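Lipopolysaccharide heptosyltransferase 2 (Escherichia coli, PDB 1PSW) transfers the second heptose from ADP-L-glycero-beta-D-manno-heptose onto heptosyl-Kdo2-lipid A during assembly of the lipopolysaccharide inner core. Local coordinates at residues Y21-Q25 / M48-N52; M1-G7 / Q30-M36. All coordinates share one frame; numbering follows the deposited sequence.

How the interactions relate
Both contacts belong to the N-terminal Rossmann-like domain of this GT-B glycosyltransferase, and their centres lie about 8 Å apart. Interaction 2 joins the first two strands of the parallel sheet, 2-6 and 32-37; interaction 1 lays the connecting helix 11-27 against the turn that leads into the third, edge strand 51-56, the neighbour of 32-37 in the same sheet. Their segments alternate along the chain, so together they follow one beta-alpha-beta unit and the start of the next strand. They meet at Asn52, whose N lies 2.7 Å from Ile33 O and whose ND2 lies 3.0 Å from Asp34 OD1, both probable hydrogen bonds. Tyr21 also links them, packing on Val5, Ile33 and Val35.

Interaction 1 (Y21-Q25 / M48-N52); sequences YRTLQ and MPEVN
In the Rossmann-like N-terminal domain of this GT-B enzyme, the later part of helix 11-27 packs against the type I beta turn Met48-Val51, which leads into edge strand 51-56; Tyr21 and Glu50 lie at the middle of this contact. The turn is closed by Val51 N bonding to Met48 O. Tyr21 sends its CB to within 3.7 Å of Glu50 CB. Its side chain and that of Val51 lie side by side, pointing the same way, with Tyr21 CD2 3.9 Å from Val51 CG2. The selenium of Met48 arrives at the edge of the Tyr21 ring, near its plane, a Met-aromatic contact with SE 5.2 Å from the ring centroid and 87° off the normal. The hydroxyl of Tyr21 bonds back to Ser17 on its own helix.

The Gln25 side chain crosses Glu50 at about a right angle. Glu50 folds over at chi2 (76°), which turns its carboxylate toward the aliphatic part of Arg22, where OE2 comes within 3.6 Å of Arg22 CG. Arg22 NE stands 4.4 Å from Glu50 OE2, with the oxygen well out of the guanidinium plane, so the two charges make no direct salt bridge. Arg22 NH1 bonds instead to the backbone oxygen of Trp157. A water spans the gap, accepting from Arg22 NE at 3.1 Å and donating to Glu50 OE2 at 2.7 Å.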
ATOM      1  N   TYR A  21       4.535  11.910   5.782  1.00 15.72           N
ATOM      2  CA  TYR A  21       5.231  12.865   4.911  1.00 17.90           C
ATOM      3  C   TYR A  21       4.339  14.066   4.593  1.00 17.63           C
ATOM      4  O   TYR A  21       4.801  15.212   4.608  1.00 18.96           O
ATOM      5  CB  TYR A  21       5.686  12.206   3.596  1.00 18.69           C
ATOM      6  CG  TYR A  21       6.385  10.865   3.780  1.00 20.82           C
ATOM      7  CD1 TYR A  21       7.075  10.573   4.955  1.00 21.24           C
ATOM      8  CD2 TYR A  21       6.317   9.874   2.800  1.00 20.42           C
ATOM      9  CE1 TYR A  21       7.667   9.327   5.163  1.00 21.77           C
ATOM     10  CE2 TYR A  21       6.909   8.625   2.990  1.00 20.27           C
ATOM     11  CZ  TYR A  21       7.578   8.360   4.180  1.00 21.64           C
ATOM     12  OH  TYR A  21       8.130   7.125   4.404  1.00 23.78           O
ATOM     13  N   ARG A  22       3.066  13.804   4.301  1.00 16.14           N
ATOM     14  CA  ARG A  22       2.122  14.874   4.009  1.00 17.98           C
ATOM     15  C   ARG A  22       1.933  15.743   5.245  1.00 18.73           C
ATOM     16  O   ARG A  22       1.838  16.961   5.146  1.00 18.06           O
ATOM     17  CB  ARG A  22       0.762  14.308   3.577  1.00 19.24           C
ATOM     18  CG  ARG A  22       0.721  13.652   2.200  1.00 18.50           C
ATOM     19  CD  ARG A  22      -0.718  13.420   1.771  1.00 18.81           C
ATOM     20  NE  ARG A  22      -1.403  14.685   1.527  1.00 18.77           N
ATOM     21  CZ  ARG A  22      -2.722  14.835   1.445  1.00 19.59           C
ATOM     22  NH1 ARG A  22      -3.529  13.793   1.594  1.00 17.67           N
ATOM     23  NH2 ARG A  22      -3.238  16.033   1.193  1.00 20.33           N
ATOM     24  N   THR A  23       1.875  15.113   6.414  1.00 18.76           N
ATOM     25  CA  THR A  23       1.690  15.858   7.648  1.00 18.03           C
ATOM     26  C   THR A  23       2.931  16.683   7.992  1.00 18.90           C
ATOM     27  O   THR A  23       2.816  17.819   8.459  1.00 21.06           O
ATOM     28  CB  THR A  23       1.339  14.914   8.818  1.00 16.72           C
ATOM     29  OG1 THR A  23       0.172  14.160   8.475  1.00 16.93           O
ATOM     30  CG2 THR A  23       1.051  15.708  10.087  1.00 15.84           C
ATOM     31  N   LEU A  24       4.114  16.129   7.747  1.00 19.38           N
ATOM     32  CA  LEU A  24       5.356  16.841   8.039  1.00 19.52           C
ATOM     33  C   LEU A  24       5.474  18.130   7.240  1.00 20.23           C
ATOM     34  O   LEU A  24       5.921  19.150   7.755  1.00 20.71           O
ATOM     35  CB  LEU A  24       6.565  15.952   7.743  1.00 18.98           C
ATOM     36  CG  LEU A  24       6.861  14.846   8.758  1.00 19.00           C
ATOM     37  CD1 LEU A  24       7.904  13.903   8.190  1.00 18.79           C
ATOM     38  CD2 LEU A  24       7.332  15.451  10.064  1.00 18.27           C
ATOM     39  N   GLN A  25       5.076  18.078   5.976  1.00 19.86           N
ATOM     40  CA  GLN A  25       5.148  19.245   5.119  1.00 21.56           C
ATOM     41  C   GLN A  25       4.066  20.269   5.429  1.00 22.60           C
ATOM     42  O   GLN A  25       4.161  21.425   5.025  1.00 24.50           O
ATOM     43  CB  GLN A  25       5.098  18.805   3.662  1.00 22.57           C
ATOM     44  CG  GLN A  25       6.326  17.970   3.298  1.00 26.57           C
ATOM     45  CD  GLN A  25       6.612  17.932   1.815  1.00 28.54           C
ATOM     46  OE1 GLN A  25       7.763  17.789   1.394  1.00 31.72           O
ATOM     47  NE2 GLN A  25       5.567  18.061   1.008  1.00 28.63           N
HETATM   48  N   MSE A  48       5.414   9.545  -4.989  1.00 23.33           N
HETATM   49  CA  MSE A  48       5.035  10.446  -3.896  1.00 24.15           C
HETATM   50  C   MSE A  48       5.787  11.769  -4.015  1.00 25.11           C
HETATM   51  O   MSE A  48       7.017  11.808  -3.902  1.00 25.69           O
HETATM   52  CB  MSE A  48       5.363   9.810  -2.540  1.00 25.69           C
HETATM   53  CG  MSE A  48       4.599   8.536  -2.242  1.00 25.66           C
HETATM   54 SE   MSE A  48       5.176   7.779  -0.582  1.00 36.49          SE
HETATM   55  CE  MSE A  48       4.744   5.895  -0.912  1.00 27.72           C
ATOM     56  N   PRO A  49       5.061  12.869  -4.269  1.00 25.77           N
ATOM     57  CA  PRO A  49       5.682  14.190  -4.402  1.00 25.88           C
ATOM     58  C   PRO A  49       6.308  14.741  -3.121  1.00 25.09           C
ATOM     59  O   PRO A  49       7.155  15.633  -3.171  1.00 24.87           O
ATOM     60  CB  PRO A  49       4.535  15.060  -4.920  1.00 26.18           C
ATOM     61  CG  PRO A  49       3.332  14.424  -4.313  1.00 28.51           C
ATOM     62  CD  PRO A  49       3.608  12.948  -4.496  1.00 25.71           C
ATOM     63  N   GLU A  50       5.884  14.213  -1.978  1.00 22.71           N
ATOM     64  CA  GLU A  50       6.412  14.659  -0.694  1.00 22.58           C
ATOM     65  C   GLU A  50       7.839  14.169  -0.452  1.00 22.85           C
ATOM     66  O   GLU A  50       8.560  14.721   0.386  1.00 22.11           O
ATOM     67  CB  GLU A  50       5.524  14.162   0.456  1.00 23.54           C
ATOM     68  CG  GLU A  50       4.064  14.616   0.409  1.00 26.27           C
ATOM     69  CD  GLU A  50       3.227  13.874  -0.624  1.00 29.24           C
ATOM     70  OE1 GLU A  50       3.594  12.737  -1.005  1.00 28.18           O
ATOM     71  OE2 GLU A  50       2.182  14.424  -1.041  1.00 32.25           O
ATOM     72  N   VAL A  51       8.246  13.139  -1.186  1.00 21.96           N
ATOM     73  CA  VAL A  51       9.578  12.562  -1.022  1.00 23.47           C
ATOM     74  C   VAL A  51      10.637  13.204  -1.911  1.00 24.48           C
ATOM     75  O   VAL A  51      10.506  13.238  -3.133  1.00 22.32           O
ATOM     76  CB  VAL A  51       9.547  11.041  -1.278  1.00 22.22           C
ATOM     77  CG1 VAL A  51      10.957  10.471  -1.248  1.00 21.18           C
ATOM     78  CG2 VAL A  51       8.685  10.373  -0.218  1.00 21.85           C
ATOM     79  N   ASN A  52      11.689  13.714  -1.281  1.00 26.72           N
ATOM     80  CA  ASN A  52      12.770  14.360  -2.003  1.00 29.65           C
ATOM     81  C   ASN A  52      13.656  13.347  -2.707  1.00 31.60           C
ATOM     82  O   ASN A  52      13.875  13.438  -3.912  1.00 34.63           O
ATOM     83  CB  ASN A  52      13.627  15.200  -1.052  1.00 28.60           C
ATOM     84  CG  ASN A  52      14.831  15.820  -1.747  1.00 31.33           C
ATOM     85  OD1 ASN A  52      14.685  16.537  -2.740  1.00 29.64           O
ATOM     86  ND2 ASN A  52      16.027  15.551  -1.226  1.00 27.53           N
TER
HETATM   87  O   HOH W   1       0.741  16.425   0.082  1.00 55.86           O

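Interaction 2 (M1-G7 / Q30-M36); sequences MKILVIG and QAIIDVM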
HETATM    1  N   MSE A   1      15.026  22.231   6.784  1.00 38.67           N
HETATM    2  CA  MSE A   1      14.495  21.090   7.583  1.00 38.09           C
HETATM    3  C   MSE A   1      14.761  19.751   6.891  1.00 36.12           C
HETATM    4  O   MSE A   1      13.878  19.208   6.222  1.00 34.47           O
HETATM    5  CB  MSE A   1      12.993  21.273   7.794  1.00 45.39           C
HETATM    6  CG  MSE A   1      12.354  20.181   8.617  1.00 52.73           C
HETATM    7 SE   MSE A   1      13.229  20.042  10.317  1.00 70.14          SE
HETATM    8  CE  MSE A   1      11.997  21.118  11.346  1.00 60.56           C
ATOM      9  N   LYS A   2      15.973  19.224   7.064  1.00 32.55           N
ATOM     10  CA  LYS A   2      16.367  17.955   6.445  1.00 31.35           C
ATOM     11  C   LYS A   2      15.924  16.775   7.301  1.00 29.18           C
ATOM     12  O   LYS A   2      16.396  16.582   8.422  1.00 27.14           O
ATOM     13  CB  LYS A   2      17.885  17.893   6.254  1.00 33.80           C
ATOM     14  CG  LYS A   2      18.481  19.063   5.483  1.00 39.09           C
ATOM     15  CD  LYS A   2      18.067  19.074   4.020  1.00 43.61           C
ATOM     16  CE  LYS A   2      18.632  17.882   3.256  1.00 45.95           C
ATOM     17  NZ  LYS A   2      18.358  17.969   1.789  1.00 46.99           N
ATOM     18  N   ILE A   3      15.028  15.970   6.754  1.00 26.62           N
ATOM     19  CA  ILE A   3      14.502  14.833   7.484  1.00 25.40           C
ATOM     20  C   ILE A   3      14.823  13.501   6.817  1.00 24.36           C
ATOM     21  O   ILE A   3      14.689  13.348   5.604  1.00 24.41           O
ATOM     22  CB  ILE A   3      12.970  14.972   7.631  1.00 23.48           C
ATOM     23  CG1 ILE A   3      12.643  16.292   8.336  1.00 24.29           C
ATOM     24  CG2 ILE A   3      12.413  13.801   8.404  1.00 22.69           C
ATOM     25  CD1 ILE A   3      11.171  16.681   8.288  1.00 21.54           C
ATOM     26  N   LEU A   4      15.258  12.541   7.627  1.00 21.80           N
ATOM     27  CA  LEU A   4      15.562  11.205   7.140  1.00 21.97           C
ATOM     28  C   LEU A   4      14.508  10.263   7.704  1.00 22.28           C
ATOM     29  O   LEU A   4      14.273  10.233   8.912  1.00 23.97           O
ATOM     30  CB  LEU A   4      16.945  10.746   7.607  1.00 21.87           C
ATOM     31  CG  LEU A   4      17.244   9.260   7.351  1.00 23.34           C
ATOM     32  CD1 LEU A   4      17.266   8.988   5.859  1.00 22.61           C
ATOM     33  CD2 LEU A   4      18.583   8.869   7.981  1.00 25.70           C
ATOM     34  N   VAL A   5      13.873   9.496   6.828  1.00 20.70           N
ATOM     35  CA  VAL A   5      12.852   8.557   7.267  1.00 19.91           C
ATOM     36  C   VAL A   5      13.248   7.127   6.934  1.00 20.70           C
ATOM     37  O   VAL A   5      13.641   6.830   5.808  1.00 21.31           O
ATOM     38  CB  VAL A   5      11.482   8.855   6.597  1.00 18.41           C
ATOM     39  CG1 VAL A   5      10.472   7.765   6.953  1.00 19.30           C
ATOM     40  CG2 VAL A   5      10.967  10.205   7.043  1.00 18.89           C
ATOM     41  N   ILE A   6      13.172   6.251   7.929  1.00 20.99           N
ATOM     42  CA  ILE A   6      13.475   4.848   7.713  1.00 21.00           C
ATOM     43  C   ILE A   6      12.103   4.267   7.411  1.00 21.26           C
ATOM     44  O   ILE A   6      11.284   4.097   8.314  1.00 20.29           O
ATOM     45  CB  ILE A   6      14.047   4.185   8.986  1.00 22.44           C
ATOM     46  CG1 ILE A   6      15.274   4.954   9.484  1.00 21.42           C
ATOM     47  CG2 ILE A   6      14.387   2.728   8.701  1.00 21.95           C
ATOM     48  CD1 ILE A   6      16.424   5.028   8.489  1.00 22.17           C
ATOM     49  N   GLY A   7      11.840   3.995   6.139  1.00 22.43           N
ATOM     50  CA  GLY A   7      10.537   3.483   5.756  1.00 22.41           C
ATOM     51  C   GLY A   7      10.342   1.997   5.957  1.00 23.94           C
ATOM     52  O   GLY A   7      11.320   1.245   6.064  1.00 22.15           O
ATOM     53  N   GLN A  30       9.460  24.233   4.651  1.00 23.29           N
ATOM     54  CA  GLN A  30      10.529  23.674   3.836  1.00 25.05           C
ATOM     55  C   GLN A  30      11.060  22.329   4.336  1.00 26.81           C
ATOM     56  O   GLN A  30      12.268  22.158   4.560  1.00 27.42           O
ATOM     57  CB  GLN A  30      11.682  24.672   3.728  1.00 25.24           C
ATOM     58  CG  GLN A  30      11.327  25.983   3.037  1.00 25.05           C
ATOM     59  CD  GLN A  30      10.458  26.894   3.884  1.00 24.22           C
ATOM     60  OE1 GLN A  30       9.239  26.948   3.715  1.00 24.33           O
ATOM     61  NE2 GLN A  30      11.087  27.623   4.798  1.00 24.73           N
ATOM     62  N   ALA A  31      10.157  21.372   4.517  1.00 25.92           N
ATOM     63  CA  ALA A  31      10.551  20.047   4.974  1.00 27.00           C
ATOM     64  C   ALA A  31      11.037  19.214   3.790  1.00 26.55           C
ATOM     65  O   ALA A  31      10.279  18.930   2.864  1.00 28.28           O
ATOM     66  CB  ALA A  31       9.371  19.359   5.660  1.00 27.25           C
ATOM     67  N   ILE A  32      12.314  18.849   3.821  1.00 25.88           N
ATOM     68  CA  ILE A  32      12.932  18.037   2.775  1.00 25.41           C
ATOM     69  C   ILE A  32      13.010  16.625   3.349  1.00 24.80           C
ATOM     70  O   ILE A  32      13.725  16.379   4.327  1.00 24.30           O
ATOM     71  CB  ILE A  32      14.362  18.543   2.444  1.00 27.69           C
ATOM     72  CG1 ILE A  32      14.314  20.018   2.031  1.00 28.43           C
ATOM     73  CG2 ILE A  32      14.971  17.707   1.324  1.00 26.92           C
ATOM     74  CD1 ILE A  32      13.490  20.283   0.791  1.00 31.96           C
ATOM     75  N   ILE A  33      12.274  15.702   2.739  1.00 22.75           N
ATOM     76  CA  ILE A  33      12.203  14.333   3.235  1.00 21.54           C
ATOM     77  C   ILE A  33      12.862  13.259   2.378  1.00 20.47           C
ATOM     78  O   ILE A  33      12.488  13.054   1.225  1.00 19.19           O
ATOM     79  CB  ILE A  33      10.726  13.929   3.452  1.00 20.98           C
ATOM     80  CG1 ILE A  33      10.040  14.942   4.372  1.00 21.68           C
ATOM     81  CG2 ILE A  33      10.651  12.538   4.063  1.00 22.60           C
ATOM     82  CD1 ILE A  33       8.515  14.911   4.294  1.00 20.59           C
ATOM     83  N   ASP A  34      13.851  12.579   2.954  1.00 19.63           N
ATOM     84  CA  ASP A  34      14.536  11.492   2.269  1.00 19.83           C
ATOM     85  C   ASP A  34      14.047  10.211   2.938  1.00 20.80           C
ATOM     86  O   ASP A  34      13.879  10.168   4.160  1.00 21.02           O
ATOM     87  CB  ASP A  34      16.058  11.610   2.414  1.00 21.77           C
ATOM     88  CG  ASP A  34      16.627  12.806   1.669  1.00 26.67           C
ATOM     89  OD1 ASP A  34      16.003  13.245   0.675  1.00 26.44           O
ATOM     90  OD2 ASP A  34      17.707  13.297   2.062  1.00 28.57           O
ATOM     91  N   VAL A  35      13.809   9.176   2.143  1.00 19.34           N
ATOM     92  CA  VAL A  35      13.320   7.917   2.681  1.00 19.76           C
ATOM     93  C   VAL A  35      14.224   6.764   2.299  1.00 21.72           C
ATOM     94  O   VAL A  35      14.535   6.567   1.122  1.00 20.07           O
ATOM     95  CB  VAL A  35      11.895   7.606   2.172  1.00 17.90           C
ATOM     96  CG1 VAL A  35      11.403   6.292   2.775  1.00 19.31           C
ATOM     97  CG2 VAL A  35      10.959   8.741   2.544  1.00 16.71           C
HETATM   98  N   MSE A  36      14.652   6.012   3.308  1.00 21.60           N
HETATM   99  CA  MSE A  36      15.505   4.854   3.097  1.00 26.03           C
HETATM  100  C   MSE A  36      14.636   3.610   3.175  1.00 25.13           C
HETATM  101  O   MSE A  36      13.957   3.377   4.178  1.00 25.92           O
HETATM  102  CB  MSE A  36      16.597   4.781   4.160  1.00 29.42           C
HETATM  103  CG  MSE A  36      17.576   3.646   3.919  1.00 36.90           C
HETATM  104 SE   MSE A  36      18.866   3.442   5.355  1.00 52.80          SE
HETATM  105  CE  MSE A  36      20.010   4.907   4.914  1.00 40.70           C
TER
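Strands 2-6 and 32-36 run parallel, their axes 4.7 Å apart at closest approach and crossing at -25°, and six backbone hydrogen bonds join the segments: the N-H groups of Ile3, Val5 and Gly7 donate to Ile32, Asp34 and Met36, which donate back to Met1, Ile3 and Val5. Met36 N to Val5 O is nearly straight at 170°, whereas the last bond, Gly7 N to Met36 O at 3.0 Å, is more bent (149°).

On the face bearing Ile3, Val5, Ile33 and Val35, branched side chains pack against one another: Val5 CG2 meets Ile33 CG2 at 3.8 Å, while Val5 CB lies 4.1 Å from Val35 CG2. The other face carries Lys2, Leu4, Ile6, Ile32, Asp34 and Met36. There Lys2, bent at chi2 and chi3, lies side by side with Ile32 and brings NZ to 3.4 Å from Ile32 CG2. Lys2 NZ stands 4.7 Å from Asp34 OD2, too far for a salt bridge, though the charges probably still attract. Farther along, Ile6 CD1 sits 4.3 Å from Met36 SE. Asp34 is buried, and its OD2 bonds to the hydroxyl of Tyr81.

Helix 11-27 covers the Ile3-Val5-Ile33-Val35 face, with Tyr21 and Gln25 packing on it, while strand 83-86 flanks strand 2-6 and strand 51-56 flanks strand 32-37.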